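Local coordinates for L-amino acid deaminase (PDB 5I39), which binds flavin-adenine dinucleotide and, as a membrane-bound L-amino acid deaminase, probably carries out the oxidative deamination of L-amino acids, at residues 80-85 with 119-124; 285-288 with 292-295. One frame throughout, in Å; residues are numbered along the deposited sequence.

Interaction 1: 80-85 with 119-124. With FAD (flavin-adenine dinucleotide), chain B; EDO (1,2-ethanediol), chain I.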
ATOM      1  N   TYR A  80       0.789   7.817  -1.769  1.00  8.33           N
ATOM      2  CA  TYR A  80       0.073   9.011  -1.308  1.00  8.27           C
ATOM      3  C   TYR A  80      -0.151   8.965   0.197  1.00  7.93           C
ATOM      4  O   TYR A  80       0.050   9.967   0.881  1.00  8.78           O
ATOM      5  CB  TYR A  80      -1.263   9.159  -2.030  1.00  8.56           C
ATOM      6  CG  TYR A  80      -2.144  10.293  -1.541  1.00  8.69           C
ATOM      7  CD1 TYR A  80      -1.634  11.573  -1.314  1.00  8.75           C
ATOM      8  CD2 TYR A  80      -3.504  10.086  -1.317  1.00  9.15           C
ATOM      9  CE1 TYR A  80      -2.454  12.606  -0.877  1.00  8.97           C
ATOM     10  CE2 TYR A  80      -4.332  11.116  -0.892  1.00  9.23           C
ATOM     11  CZ  TYR A  80      -3.799  12.376  -0.673  1.00  8.90           C
ATOM     12  OH  TYR A  80      -4.597  13.412  -0.259  1.00  9.32           O
ATOM     13  N   GLY A  81      -0.603   7.813   0.686  1.00  7.62           N
ATOM     14  CA  GLY A  81      -0.621   7.519   2.120  1.00  7.68           C
ATOM     15  C   GLY A  81      -1.947   7.401   2.823  1.00  7.62           C
ATOM     16  O   GLY A  81      -2.005   7.612   4.031  1.00  7.63           O
ATOM     17  N   GLN A  82      -3.000   7.029   2.100  1.00  7.65           N
ATOM     18  CA  GLN A  82      -4.306   6.828   2.724  1.00  7.75           C
ATOM     19  C   GLN A  82      -4.684   5.351   2.752  1.00  7.75           C
ATOM     20  O   GLN A  82      -4.432   4.606   1.799  1.00  8.37           O
ATOM     21  CB  GLN A  82      -5.388   7.668   2.041  1.00  7.80           C
ATOM     22  CG  GLN A  82      -5.708   7.308   0.599  1.00  8.34           C
ATOM     23  CD  GLN A  82      -6.675   8.292  -0.037  1.00  8.48           C
ATOM     24  OE1 GLN A  82      -7.410   9.001   0.659  1.00  9.02           O
ATOM     25  NE2 GLN A  82      -6.690   8.336  -1.363  1.00  8.78           N
ATOM     26  N   ALA A  83      -5.280   4.945   3.869  1.00  7.52           N
ATOM     27  CA  ALA A  83      -5.789   3.592   4.062  1.00  7.56           C
ATOM     28  C   ALA A  83      -7.300   3.696   4.156  1.00  7.54           C
ATOM     29  O   ALA A  83      -7.844   4.123   5.179  1.00  7.92           O
ATOM     30  CB  ALA A  83      -5.196   2.953   5.308  1.00  7.91           C
ATOM     31  N   ILE A  84      -7.974   3.340   3.063  1.00  7.61           N
ATOM     32  CA  ILE A  84      -9.407   3.587   2.928  1.00  7.89           C
ATOM     33  C   ILE A  84     -10.136   2.359   2.414  1.00  7.84           C
ATOM     34  O   ILE A  84      -9.573   1.555   1.666  1.00  8.37           O
ATOM     35  CB  ILE A  84      -9.713   4.819   2.024  1.00  8.81           C
ATOM     36  CG1 ILE A  84      -9.433   4.549   0.535  1.00  9.77           C
ATOM     37  CG2 ILE A  84      -8.940   6.034   2.520  1.00  9.45           C
ATOM     38  CD1 ILE A  84      -9.872   5.668  -0.391  1.00 10.48           C
ATOM     39  N   SER A  85     -11.396   2.234   2.823  1.00  7.90           N
ATOM     40  CA  SER A  85     -12.328   1.286   2.214  1.00  8.10           C
ATOM     41  C   SER A  85     -13.363   1.962   1.314  1.00  8.30           C
ATOM     42  O   SER A  85     -14.159   1.264   0.689  1.00  8.67           O
ATOM     43  CB  SER A  85     -13.053   0.485   3.293  1.00  8.24           C
ATOM     44  OG  SER A  85     -13.871   1.328   4.085  1.00  8.52           O
ATOM     45  N   GLN A 119      -7.262   8.878  11.090  1.00  8.00           N
ATOM     46  CA  GLN A 119      -7.292  10.287  10.715  1.00  8.20           C
ATOM     47  C   GLN A 119      -8.664  10.816  10.313  1.00  7.95           C
ATOM     48  O   GLN A 119      -9.028  11.934  10.686  1.00  8.42           O
ATOM     49  CB  GLN A 119      -6.322  10.475   9.553  1.00  8.59           C
ATOM     50  CG  GLN A 119      -6.318  11.855   8.935  1.00  9.17           C
ATOM     51  CD  GLN A 119      -5.241  11.964   7.891  1.00  9.03           C
ATOM     52  OE1 GLN A 119      -5.287  11.274   6.874  1.00  8.56           O
ATOM     53  NE2 GLN A 119      -4.253  12.815   8.136  1.00  9.89           N
ATOM     54  N   GLY A 120      -9.392  10.054   9.506  1.00  7.93           N
ATOM     55  CA  GLY A 120     -10.656  10.521   8.955  1.00  7.81           C
ATOM     56  C   GLY A 120     -10.480  11.195   7.607  1.00  7.90           C
ATOM     57  O   GLY A 120      -9.511  11.926   7.375  1.00  8.13           O
ATOM     58  N   ARG A 121     -11.437  10.948   6.717  1.00  7.85           N
ATOM     59  CA  ARG A 121     -11.366  11.390   5.329  1.00  8.17           C
ATOM     60  C   ARG A 121     -12.720  11.895   4.875  1.00  8.22           C
ATOM     61  O   ARG A 121     -13.714  11.178   4.979  1.00  8.80           O
ATOM     62  CB  ARG A 121     -10.927  10.240   4.425  1.00  8.27           C
ATOM     63  CG  ARG A 121     -10.875  10.557   2.939  1.00  8.50           C
ATOM     64  CD  ARG A 121     -10.388   9.335   2.191  1.00  8.76           C
ATOM     65  NE  ARG A 121     -10.180   9.559   0.761  1.00  9.23           N
ATOM     66  CZ  ARG A 121     -11.133   9.527  -0.172  1.00  9.38           C
ATOM     67  NH1 ARG A 121     -10.803   9.739  -1.440  1.00 10.00           N
ATOM     68  NH2 ARG A 121     -12.410   9.293   0.135  1.00  9.77           N
ATOM     69  N   VAL A 122     -12.735  13.118   4.348  1.00  8.32           N
ATOM     70  CA  VAL A 122     -13.962  13.697   3.801  0.50  8.66           C
ATOM     71  C   VAL A 122     -13.821  13.816   2.292  1.00  8.80           C
ATOM     72  O   VAL A 122     -12.863  14.398   1.778  1.00  9.31           O
ATOM     73  CB  VAL A 122     -14.380  15.048   4.440  0.50  9.46           C
ATOM     74  CG1 VAL A 122     -14.831  14.832   5.876  0.50  9.39           C
ATOM     75  CG2 VAL A 122     -13.282  16.103   4.368  0.50  9.77           C
ATOM     76  N   GLU A 123     -14.776  13.217   1.582  1.00  8.51           N
ATOM     77  CA  GLU A 123     -14.828  13.306   0.125  1.00  8.94           C
ATOM     78  C   GLU A 123     -16.160  13.913  -0.285  1.00  9.20           C
ATOM     79  O   GLU A 123     -17.216  13.299  -0.113  1.00  9.10           O
ATOM     80  CB  GLU A 123     -14.629  11.952  -0.557  1.00  9.44           C
ATOM     81  CG  GLU A 123     -14.655  12.088  -2.076  1.00 10.39           C
ATOM     82  CD  GLU A 123     -14.285  10.838  -2.847  1.00 11.15           C
ATOM     83  OE1 GLU A 123     -13.743   9.880  -2.265  1.00 10.75           O
ATOM     84  OE2 GLU A 123     -14.536  10.834  -4.072  1.00 12.99           O
ATOM     85  N   VAL A 124     -16.109  15.124  -0.828  1.00  9.59           N
ATOM     86  CA  VAL A 124     -17.298  15.766  -1.376  1.00  9.92           C
ATOM     87  C   VAL A 124     -17.605  15.113  -2.730  1.00 10.52           C
ATOM     88  O   VAL A 124     -16.713  15.011  -3.571  1.00 10.92           O
ATOM     89  CB  VAL A 124     -17.088  17.288  -1.516  1.00 10.35           C
ATOM     90  CG1 VAL A 124     -18.232  17.943  -2.281  1.00 10.92           C
ATOM     91  CG2 VAL A 124     -16.935  17.925  -0.141  1.00 10.64           C
TER
HETATM   92  PA  FAD B 501       7.138  -2.587  -4.281  1.00  8.44           P
HETATM   93  O1A FAD B 501       7.409  -1.887  -5.617  1.00  9.40           O
HETATM   94  O2A FAD B 501       7.154  -1.663  -3.078  1.00  8.55           O
HETATM   95  O5B FAD B 501       8.220  -3.711  -3.973  1.00  8.65           O
HETATM   96  C5B FAD B 501       8.545  -4.745  -4.891  1.00  9.00           C
HETATM   97  C4B FAD B 501      10.034  -4.984  -4.724  1.00  9.26           C
HETATM   98  O4B FAD B 501      10.407  -6.138  -5.505  1.00  9.35           O
HETATM   99  C3B FAD B 501      10.865  -3.808  -5.242  1.00  9.27           C
HETATM  100  O3B FAD B 501      11.634  -3.255  -4.175  1.00  9.19           O
HETATM  101  C2B FAD B 501      11.702  -4.450  -6.359  1.00  9.48           C
HETATM  102  O2B FAD B 501      13.015  -3.875  -6.494  1.00  9.44           O
HETATM  103  C1B FAD B 501      11.724  -5.914  -5.959  1.00  9.50           C
HETATM  104  N9A FAD B 501      11.957  -6.868  -7.048  1.00  9.61           N
HETATM  105  C8A FAD B 501      11.314  -6.931  -8.197  1.00  9.95           C
HETATM  106  N7A FAD B 501      11.733  -7.967  -8.953  1.00 10.19           N
HETATM  107  C5A FAD B 501      12.678  -8.554  -8.230  1.00  9.81           C
HETATM  108  C6A FAD B 501      13.560  -9.703  -8.411  1.00  9.91           C
HETATM  109  N6A FAD B 501      13.508 -10.431  -9.545  1.00 10.37           N
HETATM  110  N1A FAD B 501      14.419 -10.022  -7.423  1.00  9.86           N
HETATM  111  C2A FAD B 501      14.466  -9.322  -6.281  1.00  9.92           C
HETATM  112  N3A FAD B 501      13.709  -8.244  -6.048  1.00  9.89           N
HETATM  113  C4A FAD B 501      12.825  -7.850  -6.974  1.00  9.75           C
HETATM  114  N1  FAD B 501      -1.576   2.208  -1.558  1.00  9.02           N
HETATM  115  C2  FAD B 501      -2.344   2.551  -0.519  1.00  8.86           C
HETATM  116  O2  FAD B 501      -2.785   1.641   0.206  1.00  8.78           O
HETATM  117  N3  FAD B 501      -2.638   3.851  -0.268  1.00  8.78           N
HETATM  118  C4  FAD B 501      -2.225   4.875  -1.022  1.00  8.97           C
HETATM  119  O4  FAD B 501      -2.505   6.030  -0.730  1.00  8.91           O
HETATM  120  C4X FAD B 501      -1.395   4.584  -2.198  1.00  9.35           C
HETATM  121  N5  FAD B 501      -0.964   5.538  -3.067  1.00  9.57           N
HETATM  122  C5X FAD B 501      -0.068   5.228  -4.010  1.00  9.73           C
HETATM  123  C6  FAD B 501       0.555   6.219  -4.771  1.00  9.99           C
HETATM  124  C7  FAD B 501       1.535   5.918  -5.713  1.00  9.97           C
HETATM  125  C7M FAD B 501       2.229   7.018  -6.485  1.00 10.31           C
HETATM  126  C8  FAD B 501       1.919   4.517  -5.936  1.00 10.07           C
HETATM  127  C8M FAD B 501       3.000   4.137  -6.919  1.00 10.78           C
HETATM  128  C9  FAD B 501       1.280   3.523  -5.192  1.00  9.78           C
HETATM  129  C9A FAD B 501       0.305   3.821  -4.248  1.00  9.36           C
HETATM  130  N10 FAD B 501      -0.334   2.822  -3.504  1.00  9.06           N
HETATM  131  C10 FAD B 501      -1.100   3.152  -2.389  1.00  9.12           C
HETATM  132  C1' FAD B 501      -0.071   1.418  -3.751  1.00  8.82           C
HETATM  133  C2' FAD B 501       1.016   0.844  -2.913  1.00  8.75           C
HETATM  134  O2' FAD B 501       2.079   1.788  -2.826  1.00  8.78           O
HETATM  135  C3' FAD B 501       1.463  -0.451  -3.585  1.00  8.58           C
HETATM  136  O3' FAD B 501       0.329  -1.306  -3.888  1.00  8.36           O
HETATM  137  C4' FAD B 501       2.423  -1.257  -2.742  1.00  8.46           C
HETATM  138  O4' FAD B 501       3.504  -0.422  -2.286  1.00  8.40           O
HETATM  139  C5' FAD B 501       2.974  -2.411  -3.560  1.00  8.42           C
HETATM  140  O5' FAD B 501       3.912  -3.089  -2.723  1.00  8.18           O
HETATM  141  P   FAD B 501       4.858  -4.228  -3.381  1.00  8.24           P
HETATM  142  O1P FAD B 501       5.677  -4.801  -2.265  1.00  8.32           O
HETATM  143  O2P FAD B 501       4.020  -5.135  -4.256  1.00  8.60           O
HETATM  144  O3P FAD B 501       5.752  -3.389  -4.447  1.00  8.52           O
HETATM  145  C1  EDO I 508     -14.577  14.437  -6.028  1.00 15.84           C
HETATM  146  O1  EDO I 508     -15.674  13.598  -5.667  1.00 14.59           O
HETATM  147  C2  EDO I 508     -13.446  14.211  -5.036  1.00 16.55           C
HETATM  148  O2  EDO I 508     -12.987  12.852  -5.081  1.00 16.84           O
HETATM  149  O   HOH W   1      -8.227  10.758  -2.082  1.00 10.59           O
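R121 reaches Q82 fully stretched, its CG anti to the backbone N (chi1 177°) and the chain extended as far as NE, while Q82 places CG between its own N and carbonyl carbon (chi1 65°) and runs straight out to meet it. R121 NE donates to Q82 OE1 over 2.8 Å in a bent bond, N-H...O 139°, with the amide and guanidinium planes well turned from each other. Water 1 makes a second link, accepting from both Q82 NE2 and R121 NH1. I84, just past the short strand 82-83, lays CD1 over the centre of one guanidinium face, 4.0 Å above its plane, and sets CG2 against R121 CD. The far end of R121 forms a salt bridge with E123, NH1 and NH2 both donating to OE1; the shorter bond, 2.8 Å from NH2, meets the anti lone pair of OE1. Q82 OE1 also accepts from N276 ND2, so two donors hold this oxygen. The Q82 backbone meanwhile grips the flavin, its carbonyl O accepting from FAD N3 at 2.8 Å, while the amides of G81 and Q82 both donate to FAD O4. R121 is thus a second-shell residue behind the pyrimidine edge of the isoalloxazine in the FAD site.

Interaction 2: 285-288 with 292-295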
ATOM      1  N   PHE A 285      -5.629  16.365  -0.358  1.00  9.06           N
ATOM      2  CA  PHE A 285      -4.510  16.468   0.570  1.00  9.10           C
ATOM      3  C   PHE A 285      -4.700  15.609   1.805  1.00  8.61           C
ATOM      4  O   PHE A 285      -5.822  15.224   2.150  1.00  8.48           O
ATOM      5  CB  PHE A 285      -4.213  17.922   0.952  1.00 10.00           C
ATOM      6  CG  PHE A 285      -5.338  18.628   1.651  1.00 10.85           C
ATOM      7  CD1 PHE A 285      -5.506  18.522   3.026  1.00 11.36           C
ATOM      8  CD2 PHE A 285      -6.212  19.439   0.934  1.00 11.64           C
ATOM      9  CE1 PHE A 285      -6.535  19.199   3.671  1.00 12.38           C
ATOM     10  CE2 PHE A 285      -7.241  20.114   1.570  1.00 12.52           C
ATOM     11  CZ  PHE A 285      -7.401  19.999   2.941  1.00 12.48           C
ATOM     12  N   ARG A 286      -3.576  15.327   2.455  1.00  8.56           N
ATOM     13  CA  ARG A 286      -3.527  14.454   3.622  1.00  8.45           C
ATOM     14  C   ARG A 286      -2.429  14.936   4.553  1.00  8.52           C
ATOM     15  O   ARG A 286      -1.265  15.005   4.154  1.00  8.89           O
ATOM     16  CB  ARG A 286      -3.235  13.014   3.201  1.00  8.59           C
ATOM     17  CG  ARG A 286      -3.038  12.068   4.375  1.00  8.52           C
ATOM     18  CD  ARG A 286      -2.557  10.709   3.934  1.00  8.46           C
ATOM     19  NE  ARG A 286      -1.231  10.741   3.321  1.00  8.53           N
ATOM     20  CZ  ARG A 286      -0.071  10.785   3.974  1.00  8.39           C
ATOM     21  NH1 ARG A 286      -0.009  10.842   5.306  1.00  8.39           N
ATOM     22  NH2 ARG A 286       1.043  10.789   3.272  1.00  8.74           N
ATOM     23  N   GLU A 287      -2.781  15.236   5.799  1.00  8.41           N
ATOM     24  CA  GLU A 287      -1.782  15.617   6.788  1.00  8.80           C
ATOM     25  C   GLU A 287      -0.945  14.408   7.194  1.00  8.65           C
ATOM     26  O   GLU A 287      -1.482  13.355   7.535  1.00  8.77           O
ATOM     27  CB  GLU A 287      -2.428  16.222   8.027  1.00  9.89           C
ATOM     28  CG  GLU A 287      -1.400  16.899   8.921  1.00 11.36           C
ATOM     29  CD  GLU A 287      -1.961  17.451  10.208  1.00 12.93           C
ATOM     30  OE1 GLU A 287      -3.089  17.087  10.590  1.00 13.70           O
ATOM     31  OE2 GLU A 287      -1.244  18.244  10.850  1.00 14.63           O
ATOM     32  N   GLN A 288       0.373  14.585   7.159  1.00  8.55           N
ATOM     33  CA  GLN A 288       1.322  13.581   7.630  1.00  8.53           C
ATOM     34  C   GLN A 288       1.505  13.681   9.142  1.00  9.04           C
ATOM     35  O   GLN A 288       1.065  14.641   9.774  1.00  9.37           O
ATOM     36  CB  GLN A 288       2.667  13.766   6.933  1.00  8.92           C
ATOM     37  CG  GLN A 288       2.602  13.621   5.426  1.00  9.33           C
ATOM     38  CD  GLN A 288       3.839  12.939   4.871  1.00  9.56           C
ATOM     39  OE1 GLN A 288       4.969  13.395   5.062  1.00 12.10           O
ATOM     40  NE2 GLN A 288       3.642  11.843   4.204  1.00  8.59           N
ATOM     41  N   THR A 292       3.415  18.012   7.936  1.00 10.36           N
ATOM     42  CA  THR A 292       3.524  18.276   6.501  1.00 10.51           C
ATOM     43  C   THR A 292       2.270  17.718   5.821  1.00  9.72           C
ATOM     44  O   THR A 292       1.494  16.983   6.442  1.00 10.28           O
ATOM     45  CB  THR A 292       4.802  17.662   5.893  1.00 10.61           C
ATOM     46  OG1 THR A 292       4.807  16.244   6.085  1.00 10.74           O
ATOM     47  CG2 THR A 292       6.055  18.272   6.526  1.00 11.21           C
ATOM     48  N   TYR A 293       2.069  18.075   4.557  1.00  9.78           N
ATOM     49  CA  TYR A 293       0.893  17.644   3.800  1.00  9.76           C
ATOM     50  C   TYR A 293       1.262  17.007   2.475  1.00  9.37           C
ATOM     51  O   TYR A 293       1.934  17.624   1.639  1.00 10.39           O
ATOM     52  CB  TYR A 293      -0.058  18.816   3.544  1.00 10.15           C
ATOM     53  CG  TYR A 293      -0.922  19.154   4.731  1.00 10.25           C
ATOM     54  CD1 TYR A 293      -0.407  19.870   5.808  1.00 10.46           C
ATOM     55  CD2 TYR A 293      -2.256  18.746   4.788  1.00 10.22           C
ATOM     56  CE1 TYR A 293      -1.193  20.178   6.909  1.00 10.77           C
ATOM     57  CE2 TYR A 293      -3.052  19.050   5.883  1.00 10.48           C
ATOM     58  CZ  TYR A 293      -2.516  19.764   6.940  1.00 10.53           C
ATOM     59  OH  TYR A 293      -3.308  20.061   8.024  1.00 11.17           O
ATOM     60  N   ALA A 294       0.792  15.780   2.289  1.00  9.10           N
ATOM     61  CA  ALA A 294       0.823  15.121   0.999  1.00  9.03           C
ATOM     62  C   ALA A 294      -0.307  15.677   0.138  1.00  9.13           C
ATOM     63  O   ALA A 294      -1.402  15.929   0.629  1.00  9.26           O
ATOM     64  CB  ALA A 294       0.661  13.625   1.181  1.00  8.93           C
ATOM     65  N   THR A 295      -0.028  15.875  -1.144  1.00  9.79           N
ATOM     66  CA  THR A 295      -1.035  16.341  -2.100  1.00 10.79           C
ATOM     67  C   THR A 295      -0.636  15.915  -3.507  1.00 12.19           C
ATOM     68  O   THR A 295       0.500  15.541  -3.744  1.00 12.34           O
ATOM     69  CB  THR A 295      -1.218  17.880  -2.029  1.00 10.87           C
ATOM     70  OG1 THR A 295      -2.224  18.304  -2.958  1.00 11.78           O
ATOM     71  CG2 THR A 295       0.084  18.620  -2.328  1.00 11.29           C
TER
HETATM   72  O   HOH W   2      -1.956  20.801  10.212  1.00 14.34           O
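Q288 N donates to T292 O over 2.7 Å, a nearly straight bond (N-H...O 169°) at the turn end of this antiparallel hairpin. Two further backbone bonds join R286 and A294 as a hydrogen-bonded pair, R286 N to A294 O and A294 N to R286 O. On the face bearing F285, E287 and Y293, the tyrosine ring lies beneath the E287 backbone and side chain. E287 CA sits over the ring face, offset toward the rim, in a CH-pi contact 4.0 Å from the centroid, and E287 CB lies 3.6 Å from Y293 CE2. With CG anti to the backbone N (chi1 -167°), E287 continues outward over Y293 CZ, its carboxylate almost parallel to the ring; water 2 then bridges E287 OE2 and Y293 OH, which also bonds to G274 N. F285 lies alongside Y293, CD1 3.7 Å from Y293 CD2, with the planes inclined at 64°. On the opposite face, A294 CB packs against NH2 of R286; the guanidinium makes a salt bridge to D185 and hydrogen bonds to Y80 O and S183 OG. The hairpin lies between strands 276-279 and 257-266, bonded through F285 to V277, E287 to G275 just before that strand, and Y293 and T295 to strand 257-266, while helix 318-331 packs on F285 and T295.

Overall arrangement
Interactions 1 and 2 belong to the same mixed sheet, with centres 11 Å apart, and they touch directly. The hydrogen bond from R286 NH2 to Y80 O, 2.7 Å, joins the hairpin to the segment that binds the flavin. A second hydrogen bond, 2.9 Å from Q119 NE2 to E287 O, ties strand 117-123 to the hairpin. In addition, R286 CD packs against G81 O and Y80 OH against the F285 carbonyl carbon. Residues 80-82 contact the isoalloxazine themselves, whereas the R286 side chain stays about 6 Å from FAD between nearest atoms, consistent with the hairpin backing the cofactor site through 80-85.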